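Local coordinates for protein beta-lactamase Mb2281c (Mycobacterium bovis, PDB 3I7J) that is probably a serine hydrolase of the beta-lactamase family, expected to act through an active-site serine on beta-lactams or related amides or esters, at residues A[2-6]-A[266-271]; A[17-22]-A[241-246]; A[48-53]-A[122-127]; A[73-78]-A[200-204]. One frame throughout, in Å; residues are numbered along the deposited sequence.

Interaction 1 of 4, residues A[2-6]-A[266-271]; sequences TALEV and AVLAEY
The methyl group of Ala3 packs on the last turns of helix 256-271, with Ala3 CB 3.9 Å from Ala266 CB and as close to Val267 CG2. It also meets the ring of Tyr271 at its edge, near the ring plane. The next apolar touch is Leu4 CD2 on Val267 CG2, at 4.0 Å, where the two branched side chains run obliquely past each other. The polar half of the contact belongs to Glu270. Its CG stands anti to the backbone N (chi1 164°) and the chain continues extended, which carries the carboxylate to the start of the modelled chain. There OE1 of Glu270 takes the N-H of Ala3 through its syn lone pair, at 2.9 Å and 151°, and OE2 receives a weak bond of 3.4 Å from Thr2 N. A water in the plane of the Tyr271 ring, 2.7 Å from Tyr271 OH, accepts from Thr2 N and Leu4 N, so one carboxylate and one water together bind the backbone N atoms of Thr2, Ala3 and Leu4. Beneath this junction of N-terminal turn and C-terminal helix lies the main antiparallel sheet: Leu4 reaches Ala17, Ala27 and Leu244, while Tyr271 rests on Val19 and Leu26.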
loop_
_atom_site.group_PDB
_atom_site.type_symbol
_atom_site.label_atom_id
_atom_site.label_comp_id
_atom_site.label_asym_id
_atom_site.label_seq_id
_atom_site.Cartn_x
_atom_site.Cartn_y
_atom_site.Cartn_z
ATOM N N THR A 2 -14.387 -17.211 10.742
ATOM C CA THR A 2 -13.662 -17.972 11.801
ATOM C C THR A 2 -12.173 -17.650 11.779
ATOM O O THR A 2 -11.534 -17.544 12.826
ATOM C CB THR A 2 -13.823 -19.498 11.602
ATOM O OG1 THR A 2 -15.215 -19.826 11.516
ATOM C CG2 THR A 2 -13.194 -20.259 12.767
ATOM N N ALA A 3 -11.620 -17.489 10.583
ATOM C CA ALA A 3 -10.202 -17.194 10.445
ATOM C C ALA A 3 -9.773 -15.949 11.218
ATOM O O ALA A 3 -8.734 -15.958 11.872
ATOM C CB ALA A 3 -9.842 -17.044 8.973
ATOM N N LEU A 4 -10.561 -14.883 11.145
ATOM C CA LEU A 4 -10.206 -13.654 11.841
ATOM C C LEU A 4 -10.235 -13.781 13.366
ATOM O O LEU A 4 -9.699 -12.930 14.073
ATOM C CB LEU A 4 -11.127 -12.504 11.413
ATOM C CG LEU A 4 -11.148 -12.129 9.928
ATOM C CD1 LEU A 4 -11.997 -10.893 9.748
ATOM C CD2 LEU A 4 -9.722 -11.876 9.416
ATOM N N GLU A 5 -10.850 -14.839 13.879
ATOM C CA GLU A 5 -10.924 -15.011 15.322
ATOM C C GLU A 5 -9.547 -15.218 15.943
ATOM O O GLU A 5 -9.335 -14.917 17.117
ATOM C CB GLU A 5 -11.843 -16.177 15.663
ATOM C CG GLU A 5 -13.274 -15.944 15.227
ATOM C CD GLU A 5 -14.181 -17.108 15.571
ATOM O OE1 GLU A 5 -14.249 -17.469 16.762
ATOM O OE2 GLU A 5 -14.821 -17.659 14.652
ATOM N N VAL A 6 -8.599 -15.706 15.152
ATOM C CA VAL A 6 -7.259 -15.930 15.668
ATOM C C VAL A 6 -6.674 -14.637 16.240
ATOM O O VAL A 6 -5.694 -14.670 16.978
ATOM C CB VAL A 6 -6.310 -16.443 14.565
ATOM C CG1 VAL A 6 -6.021 -15.322 13.556
ATOM C CG2 VAL A 6 -5.016 -16.952 15.191
ATOM N N ALA A 266 -5.271 -18.781 6.123
ATOM C CA ALA A 266 -6.515 -19.195 6.758
ATOM C C ALA A 266 -7.661 -18.472 6.054
ATOM O O ALA A 266 -8.689 -19.071 5.731
ATOM C CB ALA A 266 -6.497 -18.843 8.246
ATOM N N VAL A 267 -7.472 -17.180 5.803
ATOM C CA VAL A 267 -8.489 -16.394 5.120
ATOM C C VAL A 267 -8.698 -16.883 3.678
ATOM O O VAL A 267 -9.833 -16.996 3.222
ATOM C CB VAL A 267 -8.128 -14.882 5.153
ATOM C CG1 VAL A 267 -8.967 -14.099 4.153
ATOM C CG2 VAL A 267 -8.391 -14.339 6.556
ATOM N N LEU A 268 -7.618 -17.191 2.970
ATOM C CA LEU A 268 -7.758 -17.675 1.605
ATOM C C LEU A 268 -8.489 -19.012 1.566
ATOM O O LEU A 268 -9.413 -19.192 0.785
ATOM C CB LEU A 268 -6.389 -17.838 0.946
ATOM C CG LEU A 268 -5.604 -16.565 0.619
ATOM C CD1 LEU A 268 -4.187 -16.946 0.256
ATOM C CD2 LEU A 268 -6.270 -15.788 -0.506
ATOM N N ALA A 269 -8.072 -19.951 2.405
ATOM C CA ALA A 269 -8.691 -21.267 2.433
ATOM C C ALA A 269 -10.184 -21.222 2.769
ATOM O O ALA A 269 -10.964 -21.998 2.230
ATOM C CB ALA A 269 -7.961 -22.169 3.425
ATOM N N GLU A 270 -10.583 -20.313 3.650
ATOM C CA GLU A 270 -11.982 -20.219 4.050
ATOM C C GLU A 270 -12.897 -19.388 3.149
ATOM O O GLU A 270 -14.038 -19.772 2.910
ATOM C CB GLU A 270 -12.063 -19.705 5.498
ATOM C CG GLU A 270 -13.438 -19.200 5.921
ATOM C CD GLU A 270 -13.530 -18.891 7.415
ATOM O OE1 GLU A 270 -12.551 -18.370 7.993
ATOM O OE2 GLU A 270 -14.595 -19.152 8.013
ATOM N N TYR A 271 -12.405 -18.268 2.626
ATOM C CA TYR A 271 -13.238 -17.400 1.789
ATOM C C TYR A 271 -13.058 -17.470 0.267
ATOM O O TYR A 271 -13.864 -16.909 -0.474
ATOM C CB TYR A 271 -13.074 -15.955 2.264
ATOM C CG TYR A 271 -13.484 -15.767 3.708
ATOM C CD1 TYR A 271 -14.820 -15.595 4.056
ATOM C CD2 TYR A 271 -12.539 -15.806 4.730
ATOM C CE1 TYR A 271 -15.205 -15.467 5.389
ATOM C CE2 TYR A 271 -12.916 -15.679 6.068
ATOM C CZ TYR A 271 -14.255 -15.510 6.385
ATOM O OH TYR A 271 -14.644 -15.384 7.700
HETATM O O HOH W 1 -13.470 -14.894 10.040
#

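Interaction 2 of 4, residues A[17-22]-A[241-246]; sequences AAVIGP and DLALVV
Strands 15-21 and 242-248 are antiparallel neighbours within the six-stranded sheet of the beta-lactamase fold, and this contact joins an early strand to the last one. The short segments 17-21 and 242-246 run at 163° to each other with their axes 4.7 Å apart. Two hydrogen-bonded pairs set the register. In the first, Ala18 N gives to Val245 O and Val245 N gives to Ala18 O, the latter 3.0 Å long and nearly along the C=O axis. In the second, Ile20 N reaches Ala243 O at 2.9 Å with a nearly straight N-H (172°), although the donor is tilted from the carbonyl plane; Ala243 N returns a bond of 2.8 Å to Ile20 O. Between and beside them lie the non-hydrogen-bonded pairs Val19 with Leu244 and Ala17 with Val246.

On the face carrying Ala17 and Val19, Ala17 CB touches Val246 CG2 at 3.9 Å; Val19 there meets Val267 of helix 256-271. On the other face Ile20 CB lies 4.0 Å from Ala243 CB, and CD1 of Ile20 approaches Val245 CG2 to 4.3 Å. That face is covered by helix 153-164, through Leu156 on Val245 and Ala160 on Ala243.

At the strand ends Pro22 CG sits 3.6 Å from Asp241 OD2, an oxygen that also forms a salt bridge with Arg165. Asp241 and Leu242 form a G1 beta bulge opposite Asp237. The chemistry is thus divided: paired amides and carbonyls satisfy one another inside the sheet, aliphatic groups fill both of its faces, and charge is confined to the turn end.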
loop_
_atom_site.group_PDB
_atom_site.type_symbol
_atom_site.label_atom_id
_atom_site.label_comp_id
_atom_site.label_asym_id
_atom_site.label_seq_id
_atom_site.Cartn_x
_atom_site.Cartn_y
_atom_site.Cartn_z
ATOM N N ALA A 17 -9.781 -6.424 11.968
ATOM C CA ALA A 17 -9.543 -6.911 10.628
ATOM C C ALA A 17 -10.824 -7.110 9.850
ATOM O O ALA A 17 -11.918 -7.140 10.419
ATOM C CB ALA A 17 -8.765 -8.219 10.682
ATOM N N ALA A 18 -10.672 -7.257 8.538
ATOM C CA ALA A 18 -11.799 -7.456 7.651
ATOM C C ALA A 18 -11.382 -8.186 6.384
ATOM O O ALA A 18 -10.294 -7.965 5.850
ATOM C CB ALA A 18 -12.415 -6.107 7.290
ATOM N N VAL A 19 -12.251 -9.075 5.918
ATOM C CA VAL A 19 -12.017 -9.797 4.683
ATOM C C VAL A 19 -12.988 -9.135 3.718
ATOM O O VAL A 19 -14.175 -8.987 4.025
ATOM C CB VAL A 19 -12.377 -11.290 4.790
ATOM C CG1 VAL A 19 -12.156 -11.969 3.435
ATOM C CG2 VAL A 19 -11.534 -11.963 5.866
ATOM N N ILE A 20 -12.479 -8.715 2.565
ATOM C CA ILE A 20 -13.299 -8.048 1.563
ATOM C C ILE A 20 -13.307 -8.827 0.252
ATOM O O ILE A 20 -12.290 -9.379 -0.173
ATOM C CB ILE A 20 -12.778 -6.607 1.264
ATOM C CG1 ILE A 20 -12.722 -5.788 2.557
ATOM C CG2 ILE A 20 -13.675 -5.914 0.243
ATOM C CD1 ILE A 20 -11.542 -6.137 3.455
ATOM N N GLY A 21 -14.476 -8.870 -0.372
ATOM C CA GLY A 21 -14.636 -9.544 -1.641
ATOM C C GLY A 21 -15.257 -8.510 -2.555
ATOM O O GLY A 21 -15.619 -7.426 -2.085
ATOM N N PRO A 22 -15.397 -8.796 -3.854
ATOM C CA PRO A 22 -15.992 -7.835 -4.792
ATOM C C PRO A 22 -17.418 -7.402 -4.418
ATOM O O PRO A 22 -17.880 -6.331 -4.821
ATOM C CB PRO A 22 -15.929 -8.576 -6.125
ATOM C CG PRO A 22 -16.032 -10.019 -5.708
ATOM C CD PRO A 22 -15.125 -10.083 -4.513
ATOM N N ASP A 241 -9.355 -13.123 -5.807
ATOM C CA ASP A 241 -10.349 -12.052 -5.851
ATOM C C ASP A 241 -10.791 -11.828 -4.406
ATOM O O ASP A 241 -11.981 -11.840 -4.091
ATOM C CB ASP A 241 -11.547 -12.454 -6.728
ATOM C CG ASP A 241 -12.266 -11.254 -7.335
ATOM O OD1 ASP A 241 -11.659 -10.164 -7.421
ATOM O OD2 ASP A 241 -13.437 -11.398 -7.753
ATOM N N LEU A 242 -9.812 -11.643 -3.528
ATOM C CA LEU A 242 -10.076 -11.425 -2.110
ATOM C C LEU A 242 -9.095 -10.386 -1.561
ATOM O O LEU A 242 -7.996 -10.218 -2.091
ATOM C CB LEU A 242 -9.903 -12.745 -1.356
ATOM C CG LEU A 242 -11.022 -13.310 -0.478
ATOM C CD1 LEU A 242 -12.357 -13.274 -1.194
ATOM C CD2 LEU A 242 -10.650 -14.737 -0.099
ATOM N N ALA A 243 -9.494 -9.698 -0.497
ATOM C CA ALA A 243 -8.643 -8.696 0.131
ATOM C C ALA A 243 -8.668 -8.892 1.640
ATOM O O ALA A 243 -9.675 -9.322 2.207
ATOM C CB ALA A 243 -9.128 -7.293 -0.216
ATOM N N LEU A 244 -7.555 -8.586 2.291
ATOM C CA LEU A 244 -7.482 -8.720 3.736
ATOM C C LEU A 244 -6.850 -7.484 4.324
ATOM O O LEU A 244 -5.805 -7.033 3.863
ATOM C CB LEU A 244 -6.661 -9.957 4.136
ATOM C CG LEU A 244 -6.319 -10.083 5.630
ATOM C CD1 LEU A 244 -7.591 -10.163 6.465
ATOM C CD2 LEU A 244 -5.452 -11.318 5.854
ATOM N N VAL A 245 -7.506 -6.925 5.329
ATOM C CA VAL A 245 -7.001 -5.747 6.013
ATOM C C VAL A 245 -6.791 -6.109 7.481
ATOM O O VAL A 245 -7.701 -6.632 8.126
ATOM C CB VAL A 245 -8.009 -4.575 5.952
ATOM C CG1 VAL A 245 -7.615 -3.508 6.957
ATOM C CG2 VAL A 245 -8.041 -3.972 4.543
ATOM N N VAL A 246 -5.591 -5.862 8.000
ATOM C CA VAL A 246 -5.304 -6.122 9.408
ATOM C C VAL A 246 -4.580 -4.932 10.027
ATOM O O VAL A 246 -3.542 -4.497 9.528
ATOM C CB VAL A 246 -4.426 -7.389 9.634
ATOM C CG1 VAL A 246 -4.027 -7.476 11.108
ATOM C CG2 VAL A 246 -5.195 -8.653 9.253
#

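Interaction 3 of 4, residues A[48-53]-A[122-127]; sequences RAAQVA and YLTEAV
Helices 42-56 and 119-131 cross steeply here: the short segments 48-53 and 122-127 make an angle of 70°, and their axes come within 9.1 Å. The nearest CA atoms, those of Ala49 and Leu123, are 5.5 Å apart, a spacing allowed by the small side chain of Ala49. The second helix also widens into a pi-type turn at 124-127.

Ala49 lies at the crossing. Its CB is 4.0 Å from both Leu123 CD1 and Val127 CG2, so one methyl fits between two branched side chains. One turn on, Val52 points toward the other helix and sets CG1 against Ala126 CB at 3.9 Å. Tyr122 spans the remaining flank. Its CG is anti to the backbone N (chi1 -176°), which sends the ring across to the first helix; there Ala49 O meets the ring edge in plane, 3.4 Å from Tyr122 CE2. Tyr122 OH comes to rest 3.3 Å from Ala53 CB.

The stem of Arg48 still touches Val127, but its end leads away from the second helix, where Arg48 NH2 bonds to Gln51 OE1 at 2.9 Å and NE forms a salt bridge with Asp162. This is helix-helix packing in the helical part of the beta-lactamase fold, and helix 42-56 starts beside a probable SxxK motif. Aliphatic packing and the edge and hydroxyl end of one tyrosine hold the segments, with no hydrogen bond between them: the phenol oxygen is bound by Glu56, and Ala49 O by the N-H of Ala53 within its own helix.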
loop_
_atom_site.group_PDB
_atom_site.type_symbol
_atom_site.label_atom_id
_atom_site.label_comp_id
_atom_site.label_asym_id
_atom_site.label_seq_id
_atom_site.Cartn_x
_atom_site.Cartn_y
_atom_site.Cartn_z
ATOM N N ARG A 48 -2.620 5.837 -4.794
ATOM C CA ARG A 48 -3.884 5.913 -5.512
ATOM C C ARG A 48 -4.206 7.365 -5.839
ATOM O O ARG A 48 -4.795 7.665 -6.885
ATOM C CB ARG A 48 -5.015 5.300 -4.690
ATOM C CG ARG A 48 -6.280 5.053 -5.496
ATOM C CD ARG A 48 -6.004 4.091 -6.631
ATOM N NE ARG A 48 -7.085 3.130 -6.814
ATOM C CZ ARG A 48 -6.952 2.004 -7.500
ATOM N NH1 ARG A 48 -7.980 1.181 -7.630
ATOM N NH2 ARG A 48 -5.779 1.703 -8.052
ATOM N N ALA A 49 -3.819 8.265 -4.941
ATOM C CA ALA A 49 -4.043 9.690 -5.150
ATOM C C ALA A 49 -3.184 10.158 -6.329
ATOM O O ALA A 49 -3.635 10.952 -7.162
ATOM C CB ALA A 49 -3.684 10.467 -3.889
ATOM N N ALA A 50 -1.948 9.657 -6.405
ATOM C CA ALA A 50 -1.045 10.018 -7.504
ATOM C C ALA A 50 -1.550 9.440 -8.834
ATOM O O ALA A 50 -1.325 10.016 -9.897
ATOM C CB ALA A 50 0.369 9.516 -7.222
ATOM N N GLN A 51 -2.220 8.293 -8.755
ATOM C CA GLN A 51 -2.777 7.648 -9.930
ATOM C C GLN A 51 -3.952 8.479 -10.446
ATOM O O GLN A 51 -4.113 8.659 -11.653
ATOM C CB GLN A 51 -3.245 6.238 -9.588
ATOM C CG GLN A 51 -2.113 5.226 -9.454
ATOM C CD GLN A 51 -2.539 3.997 -8.674
ATOM O OE1 GLN A 51 -3.692 3.582 -8.746
ATOM N NE2 GLN A 51 -1.610 3.406 -7.930
ATOM N N VAL A 52 -4.770 8.986 -9.531
ATOM C CA VAL A 52 -5.900 9.813 -9.919
ATOM C C VAL A 52 -5.366 11.091 -10.574
ATOM O O VAL A 52 -5.918 11.559 -11.566
ATOM C CB VAL A 52 -6.779 10.197 -8.696
ATOM C CG1 VAL A 52 -7.856 11.195 -9.120
ATOM C CG2 VAL A 52 -7.435 8.946 -8.115
ATOM N N ALA A 53 -4.288 11.649 -10.018
ATOM C CA ALA A 53 -3.691 12.870 -10.561
ATOM C C ALA A 53 -3.214 12.678 -12.006
ATOM O O ALA A 53 -3.349 13.581 -12.839
ATOM C CB ALA A 53 -2.536 13.330 -9.686
ATOM N N TYR A 122 -5.721 17.075 -1.172
ATOM C CA TYR A 122 -5.849 16.442 -2.475
ATOM C C TYR A 122 -6.197 14.966 -2.293
ATOM O O TYR A 122 -7.030 14.417 -3.020
ATOM C CB TYR A 122 -4.550 16.555 -3.277
ATOM C CG TYR A 122 -4.690 15.990 -4.673
ATOM C CD1 TYR A 122 -5.175 16.780 -5.716
ATOM C CD2 TYR A 122 -4.433 14.638 -4.930
ATOM C CE1 TYR A 122 -5.410 16.243 -6.975
ATOM C CE2 TYR A 122 -4.666 14.090 -6.190
ATOM C CZ TYR A 122 -5.157 14.899 -7.203
ATOM O OH TYR A 122 -5.425 14.368 -8.437
ATOM N N LEU A 123 -5.547 14.322 -1.327
ATOM C CA LEU A 123 -5.802 12.907 -1.043
ATOM C C LEU A 123 -7.274 12.689 -0.708
ATOM O O LEU A 123 -7.914 11.770 -1.221
ATOM C CB LEU A 123 -4.939 12.438 0.139
ATOM C CG LEU A 123 -5.319 11.086 0.766
ATOM C CD1 LEU A 123 -5.284 9.985 -0.290
ATOM C CD2 LEU A 123 -4.357 10.768 1.896
ATOM N N THR A 124 -7.798 13.548 0.160
ATOM C CA THR A 124 -9.187 13.472 0.594
ATOM C C THR A 124 -10.162 13.602 -0.572
ATOM O O THR A 124 -11.037 12.761 -0.750
ATOM C CB THR A 124 -9.495 14.581 1.625
ATOM O OG1 THR A 124 -8.616 14.446 2.748
ATOM C CG2 THR A 124 -10.937 14.496 2.103
ATOM N N GLU A 125 -9.998 14.649 -1.373
ATOM C CA GLU A 125 -10.889 14.897 -2.495
ATOM C C GLU A 125 -10.748 13.922 -3.652
ATOM O O GLU A 125 -11.704 13.687 -4.389
ATOM C CB GLU A 125 -10.692 16.323 -3.021
ATOM C CG GLU A 125 -10.684 17.394 -1.937
ATOM C CD GLU A 125 -10.469 18.798 -2.490
ATOM O OE1 GLU A 125 -9.970 18.929 -3.627
ATOM O OE2 GLU A 125 -10.788 19.771 -1.778
ATOM N N ALA A 126 -9.571 13.343 -3.830
ATOM C CA ALA A 126 -9.378 12.427 -4.949
ATOM C C ALA A 126 -9.624 10.961 -4.619
ATOM O O ALA A 126 -9.962 10.168 -5.500
ATOM C CB ALA A 126 -7.966 12.598 -5.508
ATOM N N VAL A 127 -9.478 10.607 -3.349
ATOM C CA VAL A 127 -9.622 9.218 -2.942
ATOM C C VAL A 127 -10.600 8.942 -1.807
ATOM O O VAL A 127 -11.567 8.210 -1.977
ATOM C CB VAL A 127 -8.241 8.664 -2.532
ATOM C CG1 VAL A 127 -8.368 7.236 -2.042
ATOM C CG2 VAL A 127 -7.283 8.754 -3.715
#

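Interaction 4 of 4, residues A[73-78]-A[200-204]; sequences RHLLAH and WGLGF
The indole of Trp200 takes the edge of the His78 imidazole on one face: His78 CD2 stands 3.3 Å above that plane, offset toward the rim. One face of the imidazole has Leu75 O above it, also toward the rim. The rings form an edge-to-face (T-shaped) pair with planes at 81° and the imidazole centroid 4.5 Å from that of the five-membered ring of Trp200. His78 CG lies anti to the carbonyl carbon, which brings the ring over toward Trp200, and chi2 of -70° presents its CD2-NE2 edge. A water in the imidazole plane lies 2.9 Å from His78 NE2, accepts from Trp200 NE1 and donates to Gly203 O at 2.7 Å, thereby linking both rings to the backbone beyond them. His78 also meets the rings of Tyr99 and Phe104, the latter almost parallel to it.

Below the rings the contact is aliphatic. Leu202 CD2 is shared, touching Arg73 CG at 3.8 Å and Leu76 CD1 at 4.2 Å. The guanidinium of Arg73 is engaged with Gln181. Ala77 CB lies 3.6 Å from Gly201 O. Gly203, with positive phi (103°), lets the chain pass close to the helix end, where Gly203 CA makes a CA-H...O contact with Leu76 O.

His78, also at positive phi, closes helix 72-76 with a Schellman motif, while Leu202 centres an inverse gamma turn. Trp200 meets the ring of Tyr99, which with Ser40 and Lys43 resembles the SxxK and tyrosine elements of serine beta-lactamases and penicillin-binding proteins; the end of helix 72-76 and segment 200-204 thus probably border the active site.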
loop_
_atom_site.group_PDB
_atom_site.type_symbol
_atom_site.label_atom_id
_atom_site.label_comp_id
_atom_site.label_asym_id
_atom_site.label_seq_id
_atom_site.Cartn_x
_atom_site.Cartn_y
_atom_site.Cartn_z
ATOM N N ARG A 73 6.754 8.035 -12.158
ATOM C CA ARG A 73 6.752 6.569 -12.138
ATOM C C ARG A 73 7.883 5.986 -11.282
ATOM O O ARG A 73 7.682 4.975 -10.610
ATOM C CB ARG A 73 6.866 5.992 -13.557
ATOM C CG ARG A 73 6.642 4.471 -13.625
ATOM C CD ARG A 73 7.202 3.865 -14.912
ATOM N NE ARG A 73 6.691 4.550 -16.093
ATOM C CZ ARG A 73 5.505 4.318 -16.642
ATOM N NH1 ARG A 73 4.697 3.401 -16.122
ATOM N NH2 ARG A 73 5.121 5.017 -17.704
ATOM N N HIS A 74 9.069 6.602 -11.323
ATOM C CA HIS A 74 10.203 6.122 -10.530
ATOM C C HIS A 74 9.919 6.328 -9.052
ATOM O O HIS A 74 10.308 5.515 -8.212
ATOM C CB HIS A 74 11.508 6.871 -10.852
ATOM C CG HIS A 74 12.025 6.650 -12.239
ATOM N ND1 HIS A 74 11.502 7.295 -13.340
ATOM C CD2 HIS A 74 13.056 5.899 -12.699
ATOM C CE1 HIS A 74 12.190 6.956 -14.417
ATOM N NE2 HIS A 74 13.138 6.110 -14.054
ATOM N N LEU A 75 9.263 7.435 -8.724
ATOM C CA LEU A 75 8.952 7.716 -7.332
ATOM C C LEU A 75 7.954 6.702 -6.786
ATOM O O LEU A 75 8.125 6.188 -5.679
ATOM C CB LEU A 75 8.415 9.135 -7.189
ATOM C CG LEU A 75 9.437 10.193 -7.618
ATOM C CD1 LEU A 75 8.775 11.571 -7.602
ATOM C CD2 LEU A 75 10.636 10.164 -6.663
ATOM N N LEU A 76 6.927 6.400 -7.576
ATOM C CA LEU A 76 5.897 5.443 -7.184
ATOM C C LEU A 76 6.430 4.022 -7.019
ATOM O O LEU A 76 5.982 3.279 -6.139
ATOM C CB LEU A 76 4.776 5.442 -8.228
ATOM C CG LEU A 76 3.815 6.639 -8.205
ATOM C CD1 LEU A 76 3.011 6.723 -9.499
ATOM C CD2 LEU A 76 2.894 6.494 -7.010
ATOM N N ALA A 77 7.389 3.655 -7.865
ATOM C CA ALA A 77 7.972 2.318 -7.857
ATOM C C ALA A 77 9.280 2.191 -7.069
ATOM O O ALA A 77 9.905 1.132 -7.076
ATOM C CB ALA A 77 8.191 1.845 -9.296
ATOM N N HIS A 78 9.689 3.263 -6.400
ATOM C CA HIS A 78 10.915 3.255 -5.607
ATOM C C HIS A 78 12.164 2.965 -6.438
ATOM O O HIS A 78 13.017 2.171 -6.037
ATOM C CB HIS A 78 10.806 2.230 -4.467
ATOM C CG HIS A 78 9.623 2.448 -3.579
ATOM N ND1 HIS A 78 9.528 3.521 -2.718
ATOM C CD2 HIS A 78 8.457 1.770 -3.465
ATOM C CE1 HIS A 78 8.352 3.496 -2.115
ATOM N NE2 HIS A 78 7.684 2.444 -2.551
ATOM N N TRP A 200 7.695 -4.220 -7.494
ATOM C CA TRP A 200 6.838 -3.162 -6.998
ATOM C C TRP A 200 5.993 -2.637 -8.158
ATOM O O TRP A 200 6.427 -2.645 -9.313
ATOM C CB TRP A 200 7.692 -2.042 -6.393
ATOM C CG TRP A 200 7.166 -1.513 -5.083
ATOM C CD1 TRP A 200 6.148 -0.621 -4.908
ATOM C CD2 TRP A 200 7.603 -1.887 -3.768
ATOM N NE1 TRP A 200 5.921 -0.415 -3.566
ATOM C CE2 TRP A 200 6.800 -1.181 -2.843
ATOM C CE3 TRP A 200 8.597 -2.752 -3.280
ATOM C CZ2 TRP A 200 6.956 -1.313 -1.455
ATOM C CZ3 TRP A 200 8.751 -2.882 -1.897
ATOM C CH2 TRP A 200 7.931 -2.165 -1.004
ATOM N N GLY A 201 4.781 -2.197 -7.846
ATOM C CA GLY A 201 3.901 -1.658 -8.866
ATOM C C GLY A 201 3.974 -0.149 -8.778
ATOM O O GLY A 201 5.039 0.391 -8.475
ATOM N N LEU A 202 2.864 0.537 -9.037
ATOM C CA LEU A 202 2.847 1.994 -8.954
ATOM C C LEU A 202 2.422 2.438 -7.561
ATOM O O LEU A 202 1.336 2.989 -7.378
ATOM C CB LEU A 202 1.891 2.591 -9.995
ATOM C CG LEU A 202 2.279 2.493 -11.472
ATOM C CD1 LEU A 202 1.148 3.059 -12.329
ATOM C CD2 LEU A 202 3.563 3.259 -11.717
ATOM N N GLY A 203 3.276 2.188 -6.575
ATOM C CA GLY A 203 2.960 2.589 -5.217
ATOM C C GLY A 203 2.503 1.420 -4.367
ATOM O O GLY A 203 2.485 1.500 -3.141
ATOM N N PHE A 204 2.129 0.329 -5.028
ATOM C CA PHE A 204 1.678 -0.870 -4.338
ATOM C C PHE A 204 2.784 -1.927 -4.414
ATOM O O PHE A 204 3.361 -2.144 -5.484
ATOM C CB PHE A 204 0.426 -1.453 -5.010
ATOM C CG PHE A 204 -0.703 -0.464 -5.205
ATOM C CD1 PHE A 204 -0.962 0.532 -4.265
ATOM C CD2 PHE A 204 -1.559 -0.589 -6.302
ATOM C CE1 PHE A 204 -2.058 1.383 -4.410
ATOM C CE2 PHE A 204 -2.657 0.253 -6.457
ATOM C CZ PHE A 204 -2.907 1.242 -5.507
HETATM O O HOH W 2 4.933 1.661 -1.906
#

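Interactions 1 and 2 form one cluster, their centres 10 Å apart: helix 256-271 follows strand 242-248 and packs back on the sheet, with Tyr271 CB 3.6 Å from Leu242 CD2. Interactions 3 and 4, with centres 15 Å apart, make a second cluster around helix 42-56, joined by a probable hydrogen bond from Gln51 NE2 to Leu202 O. Between the clusters centres lie about 22 to 32 Å apart and nothing touches. Along the chain, 2-6 pairs with 266-271 outermost, 17-22 with 241-246 next, and the 48-53/122-127 and 73-78/200-204 pairings interlace within. The two chain ends thus meet over one face of the sheet, while the chain between them adds further strands and builds the helical part, beside the probable active site.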